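Phosphorylated carbohydrates phosphatase TM_1254 (Thermotoga maritima msb8, PDB 3KBB) removes phosphate from phosphorylated sugars such as erythrose 4-phosphate, fructose 6-phosphate, 2-deoxyglucose 6-phosphate and mannose 6-phosphate, using a divalent metal cation. Local coordinates at residues E91-V96 / I208-K213. Numbering follows the deposited sequence.
Sequences EALEFV and ILNVLK
Phe95 reaches across from segment 91-96 and lays its ring against Leu209, Leu212 and Lys213 of segment 208-213. One face of the ring receives Lys213 CG, which lies 4.0 Å from the ring centroid and 21° off the normal, the geometry of a CH-pi contact. The rim meets Leu212, whose backbone O approaches the edge near the ring plane and whose CB packs 3.7 Å from Phe95 CD2. At the base of the side chain, Leu209 CD1 touches Phe95 CB at 3.6 Å. The ring gets there because CG stands opposite the backbone N (chi1 -178°), extending a bond that already points at the other helix. With the ring gone, as in an alanine here, Lys213 CG would probably lose its aromatic face and a gap would open between the helices, beside Leu209 CD1 and Leu212 CB.

One turn earlier, Ala92 marks the close approach of the backbones, its CA 4.6 Å from that of Leu209. Its small CB fits among Ile208 CG2, Leu209 CB and Leu212 CD1, and that same Leu212 methyl also meets Val96 CG2 at 3.7 Å. On the exposed flank, Leu209 CD2 lies against the carboxylate end of Glu91. Glu91 OE2 and Lys213 NZ, 5.6 Å apart, are joined through a water that donates to the carboxylate and accepts from the ammonium group, a bridge rather than a direct salt bridge.

Further in, Val96 and Leu212 both rest on Val4 of strand 3-7, while Ile208 and Leu212 touch Phe163 of strand 160-164. The axes of segments 91-96 and 208-213 come within 9.0 Å and their N-to-C directions differ by 20°; with strand 3-7 as shared floor, the helices lie side by side on the parallel sheet, as is characteristic of the Rossmann-like alpha/beta core of HAD-superfamily hydrolases.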
ATOM      1  N   GLU A  91      14.442   7.515  -5.546  1.00 24.74           N
ATOM      2  CA  GLU A  91      15.541   7.345  -6.512  1.00 25.87           C
ATOM      3  C   GLU A  91      15.116   6.350  -7.598  1.00 24.30           C
ATOM      4  O   GLU A  91      15.508   6.448  -8.768  1.00 23.14           O
ATOM      5  CB  GLU A  91      16.810   6.837  -5.781  1.00 26.83           C
ATOM      6  CG  GLU A  91      18.107   7.540  -6.217  1.00 32.50           C
ATOM      7  CD  GLU A  91      19.395   7.014  -5.535  1.00 31.23           C
ATOM      8  OE1 GLU A  91      19.367   6.720  -4.313  1.00 37.50           O
ATOM      9  OE2 GLU A  91      20.448   6.933  -6.238  1.00 40.66           O
ATOM     10  N   ALA A  92      14.334   5.357  -7.186  1.00 22.97           N
ATOM     11  CA  ALA A  92      13.821   4.357  -8.091  1.00 21.72           C
ATOM     12  C   ALA A  92      12.815   4.973  -9.045  1.00 20.93           C
ATOM     13  O   ALA A  92      12.876   4.706 -10.242  1.00 19.39           O
ATOM     14  CB  ALA A  92      13.175   3.232  -7.309  1.00 22.42           C
ATOM     15  N   LEU A  93      11.905   5.805  -8.528  1.00 20.76           N
ATOM     16  CA  LEU A  93      10.934   6.492  -9.404  1.00 20.67           C
ATOM     17  C   LEU A  93      11.655   7.439 -10.372  1.00 21.54           C
ATOM     18  O   LEU A  93      11.356   7.474 -11.581  1.00 20.96           O
ATOM     19  CB  LEU A  93       9.902   7.265  -8.581  1.00 20.98           C
ATOM     20  CG  LEU A  93       9.046   6.437  -7.606  1.00 18.83           C
ATOM     21  CD1 LEU A  93       8.114   7.379  -6.862  1.00 20.34           C
ATOM     22  CD2 LEU A  93       8.263   5.445  -8.394  1.00 21.52           C
ATOM     23  N   GLU A  94      12.609   8.189  -9.824  1.00 22.05           N
ATOM     24  CA  GLU A  94      13.443   9.068 -10.669  1.00 23.53           C
ATOM     25  C   GLU A  94      14.158   8.276 -11.771  1.00 23.33           C
ATOM     26  O   GLU A  94      14.220   8.712 -12.922  1.00 23.86           O
ATOM     27  CB  GLU A  94      14.426   9.835  -9.787  1.00 23.39           C
ATOM     28  CG  GLU A  94      13.793  10.942  -8.988  1.00 27.83           C
ATOM     29  CD  GLU A  94      14.759  11.557  -8.001  1.00 33.47           C
ATOM     30  OE1 GLU A  94      15.842  10.954  -7.761  1.00 36.07           O
ATOM     31  OE2 GLU A  94      14.430  12.631  -7.439  1.00 36.14           O
ATOM     32  N   PHE A  95      14.681   7.097 -11.436  1.00 21.87           N
ATOM     33  CA  PHE A  95      15.364   6.287 -12.426  1.00 22.00           C
ATOM     34  C   PHE A  95      14.457   5.843 -13.581  1.00 21.55           C
ATOM     35  O   PHE A  95      14.844   5.941 -14.761  1.00 21.32           O
ATOM     36  CB  PHE A  95      16.072   5.069 -11.764  1.00 22.27           C
ATOM     37  CG  PHE A  95      16.843   4.220 -12.740  1.00 23.97           C
ATOM     38  CD1 PHE A  95      18.063   4.674 -13.269  1.00 24.81           C
ATOM     39  CD2 PHE A  95      16.351   2.983 -13.148  1.00 22.73           C
ATOM     40  CE1 PHE A  95      18.766   3.872 -14.188  1.00 24.55           C
ATOM     41  CE2 PHE A  95      17.031   2.179 -14.048  1.00 24.05           C
ATOM     42  CZ  PHE A  95      18.265   2.645 -14.582  1.00 24.68           C
ATOM     43  N   VAL A  96      13.258   5.331 -13.268  1.00 20.24           N
ATOM     44  CA  VAL A  96      12.336   4.940 -14.346  1.00 20.09           C
ATOM     45  C   VAL A  96      12.068   6.133 -15.277  1.00 20.54           C
ATOM     46  O   VAL A  96      12.065   5.969 -16.509  1.00 20.81           O
ATOM     47  CB  VAL A  96      10.964   4.413 -13.809  1.00 20.47           C
ATOM     48  CG1 VAL A  96      10.080   4.014 -14.967  1.00 19.18           C
ATOM     49  CG2 VAL A  96      11.230   3.198 -12.863  1.00 20.31           C
ATOM     50  N   ILE A 208      15.078  -1.754  -4.682  1.00 23.70           N
ATOM     51  CA  ILE A 208      14.286  -1.659  -5.923  1.00 22.36           C
ATOM     52  C   ILE A 208      15.107  -0.963  -7.022  1.00 21.78           C
ATOM     53  O   ILE A 208      15.099  -1.382  -8.178  1.00 22.53           O
ATOM     54  CB  ILE A 208      12.970  -0.923  -5.654  1.00 21.42           C
ATOM     55  CG1 ILE A 208      12.039  -1.818  -4.786  1.00 21.42           C
ATOM     56  CG2 ILE A 208      12.291  -0.516  -6.984  1.00 20.10           C
ATOM     57  CD1 ILE A 208      10.740  -1.121  -4.317  1.00 20.91           C
ATOM     58  N   LEU A 209      15.831   0.080  -6.643  1.00 22.26           N
ATOM     59  CA  LEU A 209      16.654   0.800  -7.622  1.00 22.95           C
ATOM     60  C   LEU A 209      17.613  -0.120  -8.383  1.00 23.49           C
ATOM     61  O   LEU A 209      17.646  -0.109  -9.595  1.00 22.83           O
ATOM     62  CB  LEU A 209      17.392   1.954  -6.939  1.00 22.62           C
ATOM     63  CG  LEU A 209      18.386   2.703  -7.851  1.00 22.66           C
ATOM     64  CD1 LEU A 209      17.753   3.345  -9.078  1.00 23.36           C
ATOM     65  CD2 LEU A 209      19.048   3.736  -7.018  1.00 23.79           C
ATOM     66  N   ASN A 210      18.384  -0.944  -7.671  1.00 24.07           N
ATOM     67  CA  ASN A 210      19.273  -1.878  -8.348  1.00 24.62           C
ATOM     68  C   ASN A 210      18.559  -2.934  -9.197  1.00 23.20           C
ATOM     69  O   ASN A 210      19.045  -3.314 -10.279  1.00 23.77           O
ATOM     70  CB  ASN A 210      20.278  -2.507  -7.361  1.00 25.88           C
ATOM     71  CG  ASN A 210      21.291  -1.497  -6.830  0.50 27.25           C
ATOM     72  OD1 ASN A 210      21.550  -0.458  -7.447  0.50 27.64           O
ATOM     73  ND2 ASN A 210      21.873  -1.807  -5.677  0.50 30.89           N
ATOM     74  N   VAL A 211      17.382  -3.386  -8.758  1.00 22.25           N
ATOM     75  CA  VAL A 211      16.572  -4.210  -9.653  1.00 21.35           C
ATOM     76  C   VAL A 211      16.288  -3.480 -10.977  1.00 21.13           C
ATOM     77  O   VAL A 211      16.429  -4.055 -12.052  1.00 21.40           O
ATOM     78  CB  VAL A 211      15.252  -4.666  -8.997  1.00 21.36           C
ATOM     79  CG1 VAL A 211      14.363  -5.347 -10.045  1.00 21.81           C
ATOM     80  CG2 VAL A 211      15.564  -5.622  -7.852  1.00 21.65           C
ATOM     81  N   LEU A 212      15.868  -2.223 -10.898  1.00 21.01           N
ATOM     82  CA  LEU A 212      15.526  -1.497 -12.127  1.00 21.12           C
ATOM     83  C   LEU A 212      16.754  -1.328 -13.023  1.00 22.06           C
ATOM     84  O   LEU A 212      16.640  -1.458 -14.233  1.00 21.63           O
ATOM     85  CB  LEU A 212      14.882  -0.143 -11.827  1.00 21.43           C
ATOM     86  CG  LEU A 212      13.548  -0.357 -11.086  1.00 21.89           C
ATOM     87  CD1 LEU A 212      13.047   0.993 -10.584  1.00 21.28           C
ATOM     88  CD2 LEU A 212      12.558  -1.054 -11.972  1.00 23.88           C
ATOM     89  N   LYS A 213      17.915  -1.050 -12.412  1.00 24.52           N
ATOM     90  CA  LYS A 213      19.163  -0.883 -13.191  1.00 25.81           C
ATOM     91  C   LYS A 213      19.497  -2.203 -13.929  1.00 26.62           C
ATOM     92  O   LYS A 213      19.995  -2.212 -15.063  1.00 27.46           O
ATOM     93  CB  LYS A 213      20.297  -0.418 -12.270  1.00 25.93           C
ATOM     94  CG  LYS A 213      20.159   0.995 -11.776  1.00 27.84           C
ATOM     95  CD  LYS A 213      21.369   1.386 -10.941  1.00 30.38           C
ATOM     96  CE  LYS A 213      21.398   2.886 -10.716  1.00 34.40           C
ATOM     97  NZ  LYS A 213      22.551   3.242  -9.850  1.00 37.33           N
TER
HETATM   98  O   HOH W   1      22.088   5.688  -8.373  1.00 52.78           O